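Local coordinates for protein fructokinase (Vibrio cholerae serotype O1, PDB 5EYN) that catalyses, as a PfkB-family sugar kinase, the ATP-dependent phosphorylation of fructose, and is captured here with fructose, ADP, beryllium trifluoride and calcium bound, at residues 45-50 with 61-66; 292-297 with 313-318. All blocks are in the same frame, centred on the assembly; numbering follows the deposited sequence.

Contact 1 of 2, residues 45-50 with 61-66; sequences GAPANV and SAFFGR. With FRU (beta-D-fructofuranose), chain B.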
ATOM      1  N   GLY A  45      -5.875  11.384   4.939  1.00  6.88           N
ATOM      2  CA  GLY A  45      -7.008  10.723   5.570  1.00  6.81           C
ATOM      3  C   GLY A  45      -7.969  11.796   6.056  1.00  6.55           C
ATOM      4  O   GLY A  45      -7.623  12.599   6.909  1.00  7.43           O
ATOM      5  N   ALA A  46      -9.188  11.806   5.527  1.00  6.98           N
ATOM      6  CA  ALA A  46     -10.074  12.948   5.727  1.00  7.19           C
ATOM      7  C   ALA A  46     -10.226  13.388   7.184  1.00  7.29           C
ATOM      8  O   ALA A  46     -10.057  14.559   7.474  1.00  7.53           O
ATOM      9  CB  ALA A  46     -11.433  12.717   5.092  1.00  7.43           C
ATOM     10  N   PRO A  47     -10.546  12.473   8.118  1.00  7.73           N
ATOM     11  CA  PRO A  47     -10.696  12.987   9.487  1.00  8.44           C
ATOM     12  C   PRO A  47      -9.378  13.498  10.090  1.00  8.14           C
ATOM     13  O   PRO A  47      -9.389  14.419  10.907  1.00  8.55           O
ATOM     14  CB  PRO A  47     -11.247  11.785  10.257  1.00  9.49           C
ATOM     15  CG  PRO A  47     -10.915  10.622   9.450  1.00 10.69           C
ATOM     16  CD  PRO A  47     -10.896  11.046   8.021  1.00  8.30           C
ATOM     17  N   ALA A  48      -8.253  12.919   9.687  1.00  7.90           N
ATOM     18  CA  ALA A  48      -6.952  13.430  10.137  1.00  7.59           C
ATOM     19  C   ALA A  48      -6.706  14.828   9.570  1.00  7.62           C
ATOM     20  O   ALA A  48      -6.224  15.727  10.266  1.00  8.38           O
ATOM     21  CB  ALA A  48      -5.844  12.475   9.732  1.00  8.34           C
ATOM     22  N   ASN A  49      -7.069  15.010   8.305  1.00  7.59           N
ATOM     23  CA  ASN A  49      -6.952  16.303   7.647  1.00  7.62           C
ATOM     24  C   ASN A  49      -7.770  17.337   8.379  1.00  7.03           C
ATOM     25  O   ASN A  49      -7.308  18.457   8.627  1.00  8.29           O
ATOM     26  CB  ASN A  49      -7.446  16.201   6.201  1.00  7.66           C
ATOM     27  CG  ASN A  49      -6.607  15.278   5.343  1.00  7.29           C
ATOM     28  OD1 ASN A  49      -5.439  15.029   5.620  1.00  8.21           O
ATOM     29  ND2 ASN A  49      -7.205  14.791   4.270  1.00  7.59           N
ATOM     30  N   VAL A  50      -9.005  16.994   8.736  1.00  7.19           N
ATOM     31  CA  VAL A  50      -9.851  17.919   9.472  1.00  7.32           C
ATOM     32  C   VAL A  50      -9.242  18.269  10.834  1.00  8.31           C
ATOM     33  O   VAL A  50      -9.243  19.438  11.262  1.00  8.24           O
ATOM     34  CB  VAL A  50     -11.277  17.362   9.638  1.00  8.50           C
ATOM     35  CG1 VAL A  50     -12.110  18.313  10.465  1.00  8.29           C
ATOM     36  CG2 VAL A  50     -11.934  17.156   8.271  1.00  8.41           C
ATOM     37  N   SER A  61      -8.482  20.021  18.753  1.00 11.59           N
ATOM     38  CA  SER A  61      -8.921  18.821  18.061  1.00 11.34           C
ATOM     39  C   SER A  61      -8.228  17.594  18.654  1.00  9.98           C
ATOM     40  O   SER A  61      -7.120  17.668  19.184  1.00 10.50           O
ATOM     41  CB  SER A  61      -8.686  18.941  16.552  1.00 12.32           C
ATOM     42  OG  SER A  61      -7.316  18.971  16.267  1.00 13.18           O
ATOM     43  N   ALA A  62      -8.918  16.466  18.574  1.00  9.61           N
ATOM     44  CA  ALA A  62      -8.440  15.212  19.140  1.00  9.05           C
ATOM     45  C   ALA A  62      -8.894  14.113  18.216  1.00  9.57           C
ATOM     46  O   ALA A  62      -9.991  14.186  17.691  1.00 10.74           O
ATOM     47  CB  ALA A  62      -9.010  15.004  20.537  1.00 11.54           C
ATOM     48  N   PHE A  63      -8.058  13.101  18.023  1.00  9.89           N
ATOM     49  CA  PHE A  63      -8.339  12.036  17.071  1.00  9.49           C
ATOM     50  C   PHE A  63      -8.412  10.717  17.804  1.00  9.56           C
ATOM     51  O   PHE A  63      -7.569  10.440  18.651  1.00 11.76           O
ATOM     52  CB  PHE A  63      -7.213  11.970  16.041  1.00  9.51           C
ATOM     53  CG  PHE A  63      -7.473  11.038  14.886  1.00  9.77           C
ATOM     54  CD1 PHE A  63      -7.974  11.534  13.702  1.00 10.82           C
ATOM     55  CD2 PHE A  63      -7.202   9.686  14.973  1.00 11.49           C
ATOM     56  CE1 PHE A  63      -8.205  10.714  12.635  1.00 11.66           C
ATOM     57  CE2 PHE A  63      -7.440   8.855  13.900  1.00 11.59           C
ATOM     58  CZ  PHE A  63      -7.937   9.376  12.729  1.00 11.21           C
ATOM     59  N   PHE A  64      -9.430   9.913  17.504  1.00  8.84           N
ATOM     60  CA  PHE A  64      -9.448   8.535  17.965  1.00  9.34           C
ATOM     61  C   PHE A  64      -9.682   7.600  16.806  1.00  9.69           C
ATOM     62  O   PHE A  64     -10.488   7.868  15.917  1.00  9.30           O
ATOM     63  CB  PHE A  64     -10.446   8.281  19.121  1.00  9.86           C
ATOM     64  CG  PHE A  64     -11.918   8.344  18.757  1.00  9.11           C
ATOM     65  CD1 PHE A  64     -12.629   7.181  18.456  1.00  8.59           C
ATOM     66  CD2 PHE A  64     -12.616   9.539  18.809  1.00  9.74           C
ATOM     67  CE1 PHE A  64     -14.000   7.226  18.187  1.00  8.21           C
ATOM     68  CE2 PHE A  64     -13.986   9.585  18.532  1.00  9.09           C
ATOM     69  CZ  PHE A  64     -14.673   8.419  18.227  1.00  8.95           C
ATOM     70  N   GLY A  65      -8.941   6.503  16.805  1.00  9.99           N
ATOM     71  CA  GLY A  65      -9.018   5.563  15.710  1.00  9.60           C
ATOM     72  C   GLY A  65      -7.854   4.599  15.747  1.00  9.97           C
ATOM     73  O   GLY A  65      -7.081   4.572  16.710  1.00 12.47           O
ATOM     74  N   ARG A  66      -7.753   3.784  14.704  1.00  9.35           N
ATOM     75  CA  ARG A  66      -6.665   2.827  14.572  1.00  8.80           C
ATOM     76  C   ARG A  66      -5.892   3.044  13.294  1.00  8.75           C
ATOM     77  O   ARG A  66      -6.469   3.231  12.224  1.00  9.42           O
ATOM     78  CB  ARG A  66      -7.173   1.392  14.533  1.00 11.07           C
ATOM     79  CG  ARG A  66      -7.809   0.935  15.809  1.00 11.42           C
ATOM     80  CD  ARG A  66      -8.142  -0.538  15.803  1.00 12.30           C
ATOM     81  NE  ARG A  66      -8.724  -0.876  17.089  1.00 15.64           N
ATOM     82  CZ  ARG A  66      -8.378  -1.906  17.849  1.00 19.91           C
ATOM     83  NH1 ARG A  66      -7.438  -2.762  17.461  1.00 23.43           N
ATOM     84  NH2 ARG A  66      -8.995  -2.092  19.007  1.00 22.39           N
TER
HETATM   85  C1  FRU B 401      -9.656   9.083   2.348  1.00  6.80           C
HETATM   86  C2  FRU B 401      -9.041  10.139   1.439  1.00  6.46           C
HETATM   87  C3  FRU B 401      -7.561  10.415   1.608  1.00  6.44           C
HETATM   88  C4  FRU B 401      -7.420  11.889   1.411  1.00  6.88           C
HETATM   89  C5  FRU B 401      -8.753  12.381   1.855  1.00  7.15           C
HETATM   90  C6  FRU B 401      -9.230  13.617   1.132  1.00  7.64           C
HETATM   91  O1  FRU B 401      -9.657   9.498   3.678  1.00  7.27           O
HETATM   92  O2  FRU B 401      -9.279   9.719   0.130  1.00  7.36           O
HETATM   93  O3  FRU B 401      -6.865   9.609   0.706  1.00  7.27           O
HETATM   94  O4  FRU B 401      -6.422  12.466   2.182  1.00  7.26           O
HETATM   95  O5  FRU B 401      -9.701  11.340   1.692  1.00  7.26           O
HETATM   96  O6  FRU B 401     -10.501  14.019   1.580  1.00  8.74           O
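Phe63 points its ring edge at the first turn of the helix that begins at Ala46. One corner of the ring, CE1, does nearly all the touching. It lies 3.7 Å from Ala48 N, and Ala48 N and Pro47 C both sit at the ring edge, near its plane. Phe63 CE1 is also 4.0 Å from Pro47 CB and 4.1 Å from Ala48 CB. Phe63 CG is anti to the backbone N (chi1 -172°), and this sends the ring from the strand to the helix. No hydrogen bond joins the two segments.

This tight part is small: a ring edge against the helix backbone, flanked by two apolar side chains. Toward Arg66 the strand draws away from the helix start, and Ser61 turns to Ala51 O beyond the first segment. The far side of the helix start is polar and buried against bound fructose. At the N-cap position, Gly45 N donates to fructose O4 (3.0 Å, 172° at the hydrogen). Ala46 N donates to fructose O1 at 3.0 Å. Asn49 ND2 reaches fructose O4 at 3.2 Å and also bonds Asp266. This fits the ribokinase-like PfkB fold: a helix N-terminus offers N-H groups to the sugar, and its other side packs on the central sheet.

Strand 61-68 lies between strands 21-24 and 86-93 of that sheet. Leu23 and Leu90 pack on Phe63, while helix 264-278 meets Ala46 and Val50.

Contact 2 of 2, residues 292-297 with 313-318; sequences VKWANG and PNQAAL. With ADP (adenosine-5'-diphosphate), chain E.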
ATOM      1  N   VAL A 292     -18.725  29.536   7.422  1.00 11.20           N
ATOM      2  CA  VAL A 292     -18.635  29.115   6.024  1.00 11.67           C
ATOM      3  C   VAL A 292     -17.678  30.020   5.241  1.00 11.68           C
ATOM      4  O   VAL A 292     -16.976  29.556   4.348  1.00 11.54           O
ATOM      5  CB  VAL A 292     -20.023  29.056   5.359  1.00 11.20           C
ATOM      6  CG1 VAL A 292     -19.936  28.746   3.875  1.00 11.45           C
ATOM      7  CG2 VAL A 292     -20.865  27.991   6.035  1.00 11.35           C
ATOM      8  N   LYS A 293     -17.619  31.296   5.586  1.00 12.51           N
ATOM      9  CA  LYS A 293     -16.638  32.170   4.965  1.00 13.70           C
ATOM     10  C   LYS A 293     -15.224  31.676   5.276  1.00 13.52           C
ATOM     11  O   LYS A 293     -14.368  31.614   4.395  1.00 13.26           O
ATOM     12  CB  LYS A 293     -16.838  33.603   5.469  1.00 15.70           C
ATOM     13  CG  LYS A 293     -15.815  34.610   4.991  1.00 18.72           C
ATOM     14  CD  LYS A 293     -16.141  36.029   5.505  1.00 21.26           C
ATOM     15  CE  LYS A 293     -15.174  37.072   4.943  1.00 25.84           C
ATOM     16  NZ  LYS A 293     -15.528  38.444   5.391  1.00 29.26           N
ATOM     17  N   TRP A 294     -14.976  31.324   6.531  1.00 12.69           N
ATOM     18  CA  TRP A 294     -13.700  30.723   6.904  1.00 13.12           C
ATOM     19  C   TRP A 294     -13.477  29.423   6.143  1.00 11.41           C
ATOM     20  O   TRP A 294     -12.381  29.167   5.643  1.00 12.00           O
ATOM     21  CB  TRP A 294     -13.652  30.438   8.405  1.00 12.49           C
ATOM     22  CG  TRP A 294     -13.307  31.631   9.264  1.00 14.33           C
ATOM     23  CD1 TRP A 294     -13.890  32.874   9.237  1.00 15.05           C
ATOM     24  CD2 TRP A 294     -12.294  31.689  10.272  1.00 14.70           C
ATOM     25  NE1 TRP A 294     -13.298  33.694  10.169  1.00 14.99           N
ATOM     26  CE2 TRP A 294     -12.315  32.991  10.815  1.00 15.02           C
ATOM     27  CE3 TRP A 294     -11.378  30.764  10.776  1.00 13.79           C
ATOM     28  CZ2 TRP A 294     -11.451  33.385  11.830  1.00 15.91           C
ATOM     29  CZ3 TRP A 294     -10.514  31.157  11.772  1.00 14.10           C
ATOM     30  CH2 TRP A 294     -10.560  32.455  12.295  1.00 14.86           C
ATOM     31  N   ALA A 295     -14.504  28.575   6.095  1.00 10.65           N
ATOM     32  CA  ALA A 295     -14.416  27.297   5.405  1.00 10.89           C
ATOM     33  C   ALA A 295     -13.982  27.467   3.948  1.00 10.20           C
ATOM     34  O   ALA A 295     -13.101  26.758   3.454  1.00 10.52           O
ATOM     35  CB  ALA A 295     -15.764  26.586   5.472  1.00 10.12           C
ATOM     36  N   ASN A 296     -14.606  28.416   3.256  1.00 10.70           N
ATOM     37  CA  ASN A 296     -14.251  28.662   1.866  1.00 10.80           C
ATOM     38  C   ASN A 296     -12.796  29.114   1.735  1.00 10.79           C
ATOM     39  O   ASN A 296     -12.104  28.693   0.816  1.00 11.33           O
ATOM     40  CB  ASN A 296     -15.163  29.715   1.255  1.00 11.10           C
ATOM     41  CG  ASN A 296     -16.482  29.167   0.764  1.00 12.32           C
ATOM     42  OD1 ASN A 296     -16.596  28.011   0.346  1.00 12.27           O
ATOM     43  ND2 ASN A 296     -17.485  30.029   0.759  1.00 13.79           N
ATOM     44  N   GLY A 297     -12.337  29.958   2.649  1.00 10.90           N
ATOM     45  CA  GLY A 297     -10.963  30.419   2.593  1.00 10.69           C
ATOM     46  C   GLY A 297      -9.968  29.311   2.833  1.00 11.09           C
ATOM     47  O   GLY A 297      -8.951  29.220   2.169  1.00 11.29           O
ATOM     48  N   PRO A 313      -4.280  26.369   6.420  1.00 10.94           N
ATOM     49  CA  PRO A 313      -3.762  27.668   6.870  1.00 10.38           C
ATOM     50  C   PRO A 313      -3.830  27.877   8.370  1.00 11.13           C
ATOM     51  O   PRO A 313      -4.660  27.293   9.081  1.00 11.57           O
ATOM     52  CB  PRO A 313      -4.680  28.669   6.159  1.00 10.70           C
ATOM     53  CG  PRO A 313      -5.979  27.941   6.013  1.00 11.50           C
ATOM     54  CD  PRO A 313      -5.563  26.514   5.712  1.00 10.46           C
ATOM     55  N   ASN A 314      -2.952  28.731   8.867  1.00 11.73           N
ATOM     56  CA  ASN A 314      -3.137  29.313  10.189  1.00 11.89           C
ATOM     57  C   ASN A 314      -3.975  30.572  10.068  1.00 11.44           C
ATOM     58  O   ASN A 314      -4.340  31.001   8.971  1.00 11.47           O
ATOM     59  CB  ASN A 314      -1.789  29.579  10.891  1.00 13.39           C
ATOM     60  CG  ASN A 314      -0.835  30.445  10.087  1.00 14.77           C
ATOM     61  OD1 ASN A 314      -1.229  31.278   9.268  1.00 15.44           O
ATOM     62  ND2 ASN A 314       0.451  30.252  10.343  1.00 16.93           N
ATOM     63  N   GLN A 315      -4.290  31.186  11.196  1.00 12.81           N
ATOM     64  CA  GLN A 315      -5.136  32.359  11.172  1.00 13.10           C
ATOM     65  C   GLN A 315      -4.493  33.537  10.435  1.00 12.75           C
ATOM     66  O   GLN A 315      -5.183  34.244   9.717  1.00 13.17           O
ATOM     67  CB  GLN A 315      -5.527  32.767  12.576  1.00 13.39           C
ATOM     68  CG  GLN A 315      -6.562  31.841  13.186  1.00 13.77           C
ATOM     69  CD  GLN A 315      -7.169  32.389  14.446  1.00 15.35           C
ATOM     70  OE1 GLN A 315      -7.178  33.596  14.676  1.00 16.54           O
ATOM     71  NE2 GLN A 315      -7.698  31.507  15.274  1.00 15.73           N
ATOM     72  N   ALA A 316      -3.182  33.741  10.587  1.00 12.59           N
ATOM     73  CA  ALA A 316      -2.534  34.854   9.905  1.00 13.07           C
ATOM     74  C   ALA A 316      -2.697  34.724   8.401  1.00 12.29           C
ATOM     75  O   ALA A 316      -3.010  35.694   7.719  1.00 13.21           O
ATOM     76  CB  ALA A 316      -1.052  34.949  10.277  1.00 14.04           C
ATOM     77  N   ALA A 317      -2.514  33.517   7.875  1.00 11.95           N
ATOM     78  CA  ALA A 317      -2.646  33.302   6.438  1.00 11.72           C
ATOM     79  C   ALA A 317      -4.089  33.461   6.010  1.00 11.69           C
ATOM     80  O   ALA A 317      -4.380  34.028   4.959  1.00 12.52           O
ATOM     81  CB  ALA A 317      -2.127  31.914   6.047  1.00 12.07           C
ATOM     82  N   LEU A 318      -5.009  32.902   6.794  1.00 11.79           N
ATOM     83  CA  LEU A 318      -6.414  32.948   6.421  1.00 12.17           C
ATOM     84  C   LEU A 318      -6.954  34.372   6.428  1.00 12.34           C
ATOM     85  O   LEU A 318      -7.607  34.801   5.484  1.00 13.23           O
ATOM     86  CB  LEU A 318      -7.249  32.066   7.338  1.00 12.82           C
ATOM     87  CG  LEU A 318      -8.749  32.038   7.024  1.00 12.48           C
ATOM     88  CD1 LEU A 318      -9.022  31.449   5.662  1.00 14.05           C
ATOM     89  CD2 LEU A 318      -9.472  31.254   8.082  1.00 13.40           C
TER
HETATM   90  PB  ADP E 404     -11.963  18.261  -2.068  1.00 25.28           P
HETATM   91  O1B ADP E 404     -11.092  18.049  -0.857  1.00 77.26           O
HETATM   92  O2B ADP E 404     -12.962  17.135  -2.206  1.00 79.25           O
HETATM   93  O3B ADP E 404     -11.079  18.311  -3.289  1.00 66.62           O
HETATM   94  PA  ADP E 404     -13.444  20.384  -3.097  1.00110.14           P
HETATM   95  O1A ADP E 404     -12.381  20.412  -4.183  1.00 14.05           O
HETATM   96  O2A ADP E 404     -14.560  19.492  -3.590  1.00 75.64           O
HETATM   97  O3A ADP E 404     -12.731  19.646  -1.897  1.00 82.33           O
HETATM   98  O5' ADP E 404     -14.068  21.829  -2.796  1.00 21.35           O
HETATM   99  C5' ADP E 404     -14.432  22.204  -1.514  1.00 15.21           C
HETATM  100  C4' ADP E 404     -14.239  23.664  -1.179  1.00 12.00           C
HETATM  101  O4' ADP E 404     -12.917  24.057  -1.468  1.00 15.31           O
HETATM  102  C3' ADP E 404     -15.140  24.621  -1.877  1.00 11.33           C
HETATM  103  O3' ADP E 404     -16.367  24.733  -1.223  1.00 14.45           O
HETATM  104  C2' ADP E 404     -14.362  25.871  -1.792  1.00 14.79           C
HETATM  105  O2' ADP E 404     -14.420  26.461  -0.549  1.00 15.40           O
HETATM  106  C1' ADP E 404     -12.988  25.362  -1.972  1.00 16.00           C
HETATM  107  N9  ADP E 404     -12.538  25.340  -3.335  1.00 15.56           N
HETATM  108  C8  ADP E 404     -12.410  24.275  -4.148  1.00 16.17           C
HETATM  109  N7  ADP E 404     -11.935  24.653  -5.325  1.00 18.87           N
HETATM  110  C5  ADP E 404     -11.741  25.973  -5.305  1.00 18.95           C
HETATM  111  C6  ADP E 404     -11.267  26.914  -6.203  1.00 18.74           C
HETATM  112  N6  ADP E 404     -10.865  26.540  -7.522  1.00 20.90           N
HETATM  113  N1  ADP E 404     -11.201  28.190  -5.834  1.00 18.18           N
HETATM  114  C2  ADP E 404     -11.563  28.610  -4.608  1.00 19.50           C
HETATM  115  N3  ADP E 404     -12.031  27.724  -3.698  1.00 17.82           N
HETATM  116  C4  ADP E 404     -12.121  26.429  -4.030  1.00 15.83           C
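Gly297 and Leu318 bring the two backbones closest, with their CA atoms 6.5 Å apart. This is a helix-helix contact in the C-terminal part of the PfkB-family kinase fold. Residues 292-297 belong to helix 285-302, and 313-318 hold the start of the last helix, 315-322. Asn314 is the N-cap of that helix, and its OD1 accepts from Ala317 N at 2.9 Å.

Leu318 carries the contact with both methyls. With chi1 at -180° its branch swings out from its helix, one methyl for each partner. Leu318 CD1 rests on the side-chain-free backbone of Gly297, 3.7 Å from Gly297 C. CD2 meets the benzo side of the Trp294 indole, and the two side chains cross at about a right angle. Leu318 CD2 is 3.3 Å from Trp294 CE3, a close apolar approach. Gln315 meets the far end of the indole at its edge. There Trp294 CH2 is 4.0 Å from Gln315 CD, and the ring and amide planes are 76° apart. The amide nitrogen of Gln315 bonds Leu57 O. Trp294 also has a cation-pi partner in Arg275 and an edge-to-face one in Tyr319.

Asn296, on the other side of its helix turn, meets the nucleotide. Its ND2 bonds Val251 O, and its OD1 accepts from ADP O2' at 2.8 Å.

How the contacts relate
Contact 1 comes first along the chain and closes before contact 2 opens. Their centres are 19 Å apart, and their nearest atoms, about 9 Å apart, do not touch. Contact 1 joins helix 46-56 to strand 61-68 of the nine-stranded sheet and lies nearer the centre of the chain. Contact 2 joins two helices near the C-terminus. Helix 264-278 is a shared neighbour, packing on segments of both contacts. The loop after helix 46-56 also links them, since Leu57 and Ser58 touch contact 2. Through its first helix, each contact lends residues to one pocket of the kinase, fructose at contact 1 and nucleotide at contact 2.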